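Local atomic coordinates of alpha-L-rhamnosidase (Aspergillus terreus, PDB entry 6GSZ), a protein that probably hydrolyses terminal non-reducing alpha-L-rhamnose residues of alpha-L-rhamnosides, as a calcium-binding glycosidase with a six-hairpin catalytic domain. Residues G174-Q179 / L495-S500; R220-D225 / P514-N519. All coordinates share one frame; numbering follows the deposited sequence.

Contact 1. Residues G174-Q179 / L495-S500; sequences GWQSYQ and LKDARS. With NAG (2-acetamido-2-deoxy-beta-D-glucopyranose), chain B.
An inverse gamma turn centred on Ser177 sets the loop 174-179 against the side of helix 488-503, where Asp497 receives it. The backbone N of Ser177 donates to Asp497 OD2 over 3.0 Å, in a nearly straight bond (163°) that reaches the oxygen from above the carboxylate plane rather than within it. Asp497 OD2 also lies 3.4 Å from Gln176 CA. A water that donates to Trp175 O donates to Asp497 OD2 as well, the water oxygen lying 2.7 Å from OD2. OD2 thus holds the loop at Ser177 N directly and at Trp175 O through the water. The other oxygen, OD1, forms a salt bridge with Arg181, a charge partner that probably favours the ionised carboxylate and restrains its rotation.

The serine side chain lies alongside the acid. With OG anti to the carbonyl carbon (chi1 -66°), Ser177 OG rests 3.4 Å from Asp497 CB and is hydrogen-bonded to Glu501, one helical turn further on. Gln176 only brushes the carboxylate with CB; its bent chain carries the amide off to the backbone of Glu183 and Pro173.

Inside the loop, Tyr178 OH donates to Gly174 O at 2.6 Å, while Gln176 O sits 3.3 Å above the plane of the Tyr178 ring, over its centre. At the far end Gln179 NE2 reaches O7 of a glycan N-acetylglucosamine at 2.9 Å.

Away from the loop, Leu495 and Ala498 pack on helix 530-542, and Lys496 touches helix 545-562. The loop links strands 164-165 and 182-188, and the buried contact joins the beta-rich region that follows the immunoglobulin-like domain to helix 488-503 of the six-hairpin domain.

Contact 2. Residues R220-D225 / P514-N519; sequences RNIYGD and PNIHGN. With MAN (alpha-D-mannopyranose), chain C; NAG (2-acetamido-2-deoxy-beta-D-glucopyranose), chain B.
Tyr223, whose hydroxyl oxygen meets Pro514, carries Ile222 CG2 on one ring face, 3.8 Å above the plane and offset toward the rim. Tyr178 meets this tyrosine edge-to-face. In the opposite segment the imidazole of His517 has Ile516 CG1 on one face, likewise displaced toward the rim.

The two loops meet through few atoms and without a hydrogen bond between them. Tyr223 OH stands 3.5 Å from Pro514 CB, the side chains crossing at about a right angle. Beside this pair the isoleucines touch by single methyls, Ile222 CD1 and Ile516 CG2 at 4.1 Å. Ile222 reaches across because CG1 is anti to the carbonyl carbon (chi1 -67°) and CD1 continues the chain in an extended line (chi2 170°). In Ile516 the branches are disposed differently: CG1 falls between the backbone N and the carbonyl carbon, leaving CG2 for the contact.

Asn515 shapes the second loop. Its OD1 accepts from His517 N, the donor lying above the carbonyl plane, and Asn515 ND2 donates to Gly518 O at 2.9 Å, with that oxygen almost in the amide plane. Both ends of the amide are thus engaged and its rotation is fixed.

Each loop also meets a sugar. Mannose O4 donates to Arg220 O and mannose O6 to Asn221 O, each at 2.8 Å, while Asn519 packs against C6 of the N-acetylglucosamine.

The arrangement is a loop-to-loop interface between domains: an Asx turn, entered through a cis proline peptide in the six-hairpin glycosidase region, abuts a loop of the beta-rich domain that follows the immunoglobulin-like one, and glycan sugars lie against both.

Contacts 1 and 2 are neighbouring patches of one interdomain interface, their centres about 12 Å apart, and each pairs a loop of the beta-rich domain with a piece of the six-hairpin domain. They touch directly. Trp175 NE1 and Tyr223 OH, 3.2 Å apart, probably share a hydrogen bond, and Pro514 CB packs 3.4 Å from Ser177 OG. Glu501, the partner of Ser177 in contact 1, also accepts from Asn515 N of contact 2. The same glycan N-acetylglucosamine meets Gln179 of contact 1 and Asn519 of contact 2. Neither contact belongs to the pocket that holds beta-D-glucopyranose, although the side chain of Ile516 is about 11 Å from that sugar.

Contact 1. Residues G174-Q179 / L495-S500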
loop_
_atom_site.group_PDB
_atom_site.type_symbol
_atom_site.label_atom_id
_atom_site.label_comp_id
_atom_site.label_asym_id
_atom_site.label_seq_id
_atom_site.Cartn_x
_atom_site.Cartn_y
_atom_site.Cartn_z
ATOM N N GLY A 174 5.101 4.784 11.578
ATOM C CA GLY A 174 5.124 3.736 10.572
ATOM C C GLY A 174 6.517 3.120 10.481
ATOM O O GLY A 174 7.386 3.405 11.344
ATOM N N TRP A 175 6.727 2.259 9.497
ATOM C CA TRP A 175 7.943 1.497 9.348
ATOM C C TRP A 175 8.774 1.991 8.158
ATOM O O TRP A 175 8.425 1.703 6.997
ATOM C CB TRP A 175 7.671 -0.003 9.233
ATOM C CG TRP A 175 8.906 -0.836 9.356
ATOM C CD1 TRP A 175 10.164 -0.421 9.687
ATOM C CD2 TRP A 175 8.996 -2.254 9.154
ATOM N NE1 TRP A 175 11.025 -1.489 9.743
ATOM C CE2 TRP A 175 10.338 -2.624 9.413
ATOM C CE3 TRP A 175 8.072 -3.241 8.802
ATOM C CZ2 TRP A 175 10.764 -3.943 9.353
ATOM C CZ3 TRP A 175 8.497 -4.545 8.709
ATOM C CH2 TRP A 175 9.823 -4.891 9.014
ATOM N N GLN A 176 9.828 2.764 8.430
ATOM C CA GLN A 176 10.830 3.173 7.439
ATOM C C GLN A 176 12.094 2.329 7.674
ATOM O O GLN A 176 12.275 1.762 8.763
ATOM C CB GLN A 176 11.132 4.677 7.520
ATOM C CG GLN A 176 9.896 5.541 7.240
ATOM C CD GLN A 176 9.049 5.822 8.468
ATOM O OE1 GLN A 176 9.581 6.257 9.516
ATOM N NE2 GLN A 176 7.729 5.635 8.404
ATOM N N SER A 177 13.029 2.403 6.737
ATOM C CA SER A 177 14.384 1.926 6.909
ATOM C C SER A 177 15.056 3.009 7.762
ATOM O O SER A 177 15.801 3.843 7.271
ATOM C CB SER A 177 15.082 1.710 5.585
ATOM O OG SER A 177 14.461 0.651 4.860
ATOM N N TYR A 178 14.829 2.904 9.091
ATOM C CA TYR A 178 15.044 4.045 10.000
ATOM C C TYR A 178 16.499 4.509 10.038
ATOM O O TYR A 178 16.729 5.697 10.317
ATOM C CB TYR A 178 14.664 3.686 11.432
ATOM C CG TYR A 178 13.239 3.271 11.633
ATOM C CD1 TYR A 178 12.185 4.156 11.464
ATOM C CD2 TYR A 178 12.924 1.985 12.045
ATOM C CE1 TYR A 178 10.880 3.795 11.761
ATOM C CE2 TYR A 178 11.632 1.595 12.332
ATOM C CZ TYR A 178 10.588 2.492 12.178
ATOM O OH TYR A 178 9.309 2.089 12.496
ATOM N N GLN A 179 17.463 3.614 9.797
ATOM C CA GLN A 179 18.872 4.065 9.851
ATOM C C GLN A 179 19.221 5.022 8.704
ATOM O O GLN A 179 20.285 5.663 8.753
ATOM C CB GLN A 179 19.864 2.903 9.906
ATOM C CG GLN A 179 20.089 2.102 8.632
ATOM C CD GLN A 179 19.111 0.991 8.374
ATOM O OE1 GLN A 179 17.865 1.130 8.530
ATOM N NE2 GLN A 179 19.690 -0.137 7.966
ATOM N N LEU A 495 10.072 3.070 -2.127
ATOM C CA LEU A 495 11.137 2.943 -3.088
ATOM C C LEU A 495 12.393 3.748 -2.725
ATOM O O LEU A 495 13.501 3.337 -3.116
ATOM C CB LEU A 495 10.638 3.278 -4.496
ATOM C CG LEU A 495 9.735 2.196 -5.120
ATOM C CD1 LEU A 495 8.965 2.761 -6.294
ATOM C CD2 LEU A 495 10.565 0.992 -5.541
ATOM N N LYS A 496 12.231 4.844 -1.950
ATOM C CA LYS A 496 13.414 5.510 -1.398
ATOM C C LYS A 496 14.209 4.559 -0.480
ATOM O O LYS A 496 15.433 4.477 -0.539
ATOM C CB LYS A 496 12.993 6.762 -0.604
ATOM C CG LYS A 496 12.513 7.887 -1.501
ATOM C CD LYS A 496 12.040 9.084 -0.694
ATOM C CE LYS A 496 11.673 10.230 -1.599
ATOM N NZ LYS A 496 11.097 11.352 -0.819
ATOM N N ASP A 497 13.462 3.837 0.347
ATOM C CA ASP A 497 14.092 2.874 1.278
ATOM C C ASP A 497 14.707 1.726 0.492
ATOM O O ASP A 497 15.823 1.264 0.796
ATOM C CB ASP A 497 13.111 2.408 2.347
ATOM C CG ASP A 497 12.780 3.503 3.357
ATOM O OD1 ASP A 497 13.455 4.577 3.332
ATOM O OD2 ASP A 497 11.840 3.248 4.172
ATOM N N ALA A 498 14.009 1.279 -0.578
ATOM C CA ALA A 498 14.546 0.181 -1.370
ATOM C C ALA A 498 15.941 0.591 -1.895
ATOM O O ALA A 498 16.889 -0.199 -1.891
ATOM C CB ALA A 498 13.604 -0.170 -2.501
ATOM N N ARG A 499 16.049 1.832 -2.418
ATOM C CA ARG A 499 17.279 2.349 -2.968
ATOM C C ARG A 499 18.368 2.400 -1.873
ATOM O O ARG A 499 19.499 1.981 -2.110
ATOM C CB ARG A 499 17.030 3.715 -3.618
ATOM C CG ARG A 499 18.272 4.400 -4.150
ATOM C CD ARG A 499 19.028 3.522 -5.132
ATOM N NE ARG A 499 20.003 4.296 -5.866
ATOM C CZ ARG A 499 21.018 3.781 -6.583
ATOM N NH1 ARG A 499 21.164 2.456 -6.635
ATOM N NH2 ARG A 499 21.821 4.614 -7.241
ATOM N N SER A 500 18.049 2.982 -0.709
ATOM C CA SER A 500 19.023 3.064 0.375
ATOM C C SER A 500 19.542 1.671 0.777
ATOM O O SER A 500 20.790 1.493 0.956
ATOM C CB SER A 500 18.404 3.744 1.590
ATOM O OG SER A 500 18.083 5.109 1.338
HETATM C C1 NAG B . 25.464 -2.016 5.862
HETATM C C2 NAG B . 24.877 -1.605 7.223
HETATM C C3 NAG B . 25.711 -2.160 8.352
HETATM C C4 NAG B . 25.875 -3.657 8.243
HETATM C C5 NAG B . 26.435 -3.979 6.857
HETATM C C6 NAG B . 26.470 -5.485 6.640
HETATM C C7 NAG B . 23.619 0.464 7.661
HETATM C C8 NAG B . 23.719 1.968 7.718
HETATM N N2 NAG B . 24.776 -0.179 7.356
HETATM O O3 NAG B . 25.077 -1.838 9.583
HETATM O O4 NAG B . 26.795 -4.036 9.260
HETATM O O5 NAG B . 25.534 -3.439 5.873
HETATM O O6 NAG B . 25.169 -6.079 6.961
HETATM O O7 NAG B . 22.554 -0.144 7.851
HETATM O O HOH W 1 9.516 1.828 4.160
#

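Contact 2. Residues R220-D225 / P514-N519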
loop_
_atom_site.group_PDB
_atom_site.type_symbol
_atom_site.label_atom_id
_atom_site.label_comp_id
_atom_site.label_asym_id
_atom_site.label_seq_id
_atom_site.Cartn_x
_atom_site.Cartn_y
_atom_site.Cartn_z
ATOM N N ARG A 220 14.603 -8.895 18.195
ATOM C CA ARG A 220 14.158 -7.638 18.730
ATOM C C ARG A 220 15.317 -6.639 18.757
ATOM O O ARG A 220 16.480 -6.977 18.460
ATOM C CB ARG A 220 13.465 -7.774 20.079
ATOM C CG ARG A 220 14.372 -8.247 21.189
ATOM C CD ARG A 220 13.714 -8.214 22.587
ATOM N NE ARG A 220 12.790 -9.333 22.780
ATOM C CZ ARG A 220 11.489 -9.319 22.538
ATOM N NH1 ARG A 220 10.866 -8.194 22.203
ATOM N NH2 ARG A 220 10.808 -10.441 22.577
ATOM N N ASN A 221 14.986 -5.388 19.119
ATOM C CA ASN A 221 15.995 -4.322 19.251
ATOM C C ASN A 221 16.787 -4.139 17.958
ATOM O O ASN A 221 18.009 -3.913 17.984
ATOM C CB ASN A 221 16.918 -4.581 20.452
ATOM C CG ASN A 221 16.143 -4.641 21.740
ATOM O OD1 ASN A 221 15.257 -3.814 21.944
ATOM N ND2 ASN A 221 16.507 -5.579 22.621
ATOM N N ILE A 222 16.073 -4.179 16.814
ATOM C CA ILE A 222 16.770 -4.198 15.532
ATOM C C ILE A 222 17.446 -2.834 15.264
ATOM O O ILE A 222 18.605 -2.765 14.787
ATOM C CB ILE A 222 15.811 -4.592 14.388
ATOM C CG1 ILE A 222 15.383 -6.057 14.562
ATOM C CG2 ILE A 222 16.455 -4.388 13.029
ATOM C CD1 ILE A 222 14.258 -6.506 13.647
ATOM N N TYR A 223 16.706 -1.755 15.527
ATOM C CA TYR A 223 17.167 -0.401 15.218
ATOM C C TYR A 223 17.746 0.319 16.439
ATOM O O TYR A 223 18.531 1.265 16.320
ATOM C CB TYR A 223 16.045 0.433 14.604
ATOM C CG TYR A 223 15.570 -0.140 13.300
ATOM C CD1 TYR A 223 16.205 0.193 12.110
ATOM C CD2 TYR A 223 14.517 -1.040 13.240
ATOM C CE1 TYR A 223 15.776 -0.322 10.897
ATOM C CE2 TYR A 223 14.098 -1.572 12.023
ATOM C CZ TYR A 223 14.729 -1.213 10.850
ATOM O OH TYR A 223 14.253 -1.697 9.647
ATOM N N GLY A 224 17.390 -0.162 17.634
ATOM C CA GLY A 224 17.782 0.386 18.937
ATOM C C GLY A 224 17.121 -0.468 19.980
ATOM O O GLY A 224 16.298 -1.299 19.689
ATOM N N ASP A 225 17.509 -0.244 21.244
ATOM C CA ASP A 225 16.996 -1.081 22.331
ATOM C C ASP A 225 16.241 -0.261 23.358
ATOM O O ASP A 225 15.912 -0.822 24.428
ATOM C CB ASP A 225 18.113 -1.865 23.015
ATOM C CG ASP A 225 19.134 -1.052 23.774
ATOM O OD1 ASP A 225 19.047 0.182 23.792
ATOM O OD2 ASP A 225 19.963 -1.706 24.429
ATOM N N PRO A 514 11.525 -2.500 4.596
ATOM C CA PRO A 514 12.887 -2.397 5.160
ATOM C C PRO A 514 13.561 -3.752 5.416
ATOM O O PRO A 514 12.873 -4.771 5.663
ATOM C CB PRO A 514 12.630 -1.713 6.509
ATOM C CG PRO A 514 11.370 -0.862 6.259
ATOM C CD PRO A 514 10.522 -1.780 5.393
ATOM N N ASN A 515 14.878 -3.749 5.264
ATOM C CA ASN A 515 15.642 -4.977 5.317
ATOM C C ASN A 515 16.024 -5.308 6.779
ATOM O O ASN A 515 16.905 -4.658 7.324
ATOM C CB ASN A 515 16.880 -4.862 4.446
ATOM C CG ASN A 515 17.792 -6.060 4.564
ATOM O OD1 ASN A 515 17.291 -7.159 4.823
ATOM N ND2 ASN A 515 19.087 -5.841 4.271
ATOM N N ILE A 516 15.452 -6.393 7.310
ATOM C CA ILE A 516 15.755 -6.857 8.662
ATOM C C ILE A 516 16.760 -8.002 8.633
ATOM O O ILE A 516 17.076 -8.525 9.683
ATOM C CB ILE A 516 14.476 -7.286 9.407
ATOM C CG1 ILE A 516 13.706 -8.394 8.672
ATOM C CG2 ILE A 516 13.641 -6.065 9.660
ATOM C CD1 ILE A 516 12.747 -9.205 9.502
ATOM N N HIS A 517 17.202 -8.448 7.453
ATOM C CA HIS A 517 17.955 -9.693 7.274
ATOM C C HIS A 517 19.459 -9.495 7.030
ATOM O O HIS A 517 20.185 -10.510 6.867
ATOM C CB HIS A 517 17.367 -10.535 6.130
ATOM C CG HIS A 517 15.973 -10.994 6.400
ATOM N ND1 HIS A 517 14.986 -11.007 5.443
ATOM C CD2 HIS A 517 15.395 -11.493 7.522
ATOM C CE1 HIS A 517 13.850 -11.470 5.981
ATOM N NE2 HIS A 517 14.076 -11.757 7.253
ATOM N N GLY A 518 19.963 -8.268 7.011
ATOM C CA GLY A 518 21.428 -8.071 6.835
ATOM C C GLY A 518 21.850 -8.219 5.375
ATOM O O GLY A 518 21.025 -7.985 4.495
ATOM N N ASN A 519 23.110 -8.627 5.125
ATOM C CA ASN A 519 23.677 -8.542 3.798
ATOM C C ASN A 519 23.906 -9.913 3.130
ATOM O O ASN A 519 24.515 -9.977 2.063
ATOM C CB ASN A 519 24.949 -7.699 3.806
ATOM C CG ASN A 519 26.137 -8.426 4.391
ATOM O OD1 ASN A 519 25.977 -9.467 5.028
ATOM N ND2 ASN A 519 27.332 -7.869 4.201
HETATM C C1 MAN C . 22.268 -9.097 18.245
HETATM C C2 MAN C . 21.154 -10.105 18.503
HETATM C C3 MAN C . 19.946 -9.820 17.617
HETATM C C4 MAN C . 19.533 -8.338 17.758
HETATM C C5 MAN C . 20.736 -7.433 17.445
HETATM C C6 MAN C . 20.297 -5.962 17.491
HETATM O O2 MAN C . 20.776 -10.056 19.879
HETATM O O3 MAN C . 18.909 -10.713 17.960
HETATM O O4 MAN C . 18.533 -7.924 16.826
HETATM O O5 MAN C . 21.805 -7.747 18.359
HETATM O O6 MAN C . 19.947 -5.778 18.850
HETATM C C1 NAG B . 25.464 -2.016 5.862
HETATM C C2 NAG B . 24.877 -1.605 7.223
HETATM C C3 NAG B . 25.711 -2.160 8.352
HETATM C C4 NAG B . 25.875 -3.657 8.243
HETATM C C5 NAG B . 26.435 -3.979 6.857
HETATM C C6 NAG B . 26.470 -5.485 6.640
HETATM C C7 NAG B . 23.619 0.464 7.661
HETATM C C8 NAG B . 23.719 1.968 7.718
HETATM N N2 NAG B . 24.776 -0.179 7.356
HETATM O O3 NAG B . 25.077 -1.838 9.583
HETATM O O4 NAG B . 26.795 -4.036 9.260
HETATM O O5 NAG B . 25.534 -3.439 5.873
HETATM O O6 NAG B . 25.169 -6.079 6.961
HETATM O O7 NAG B . 22.554 -0.144 7.851
#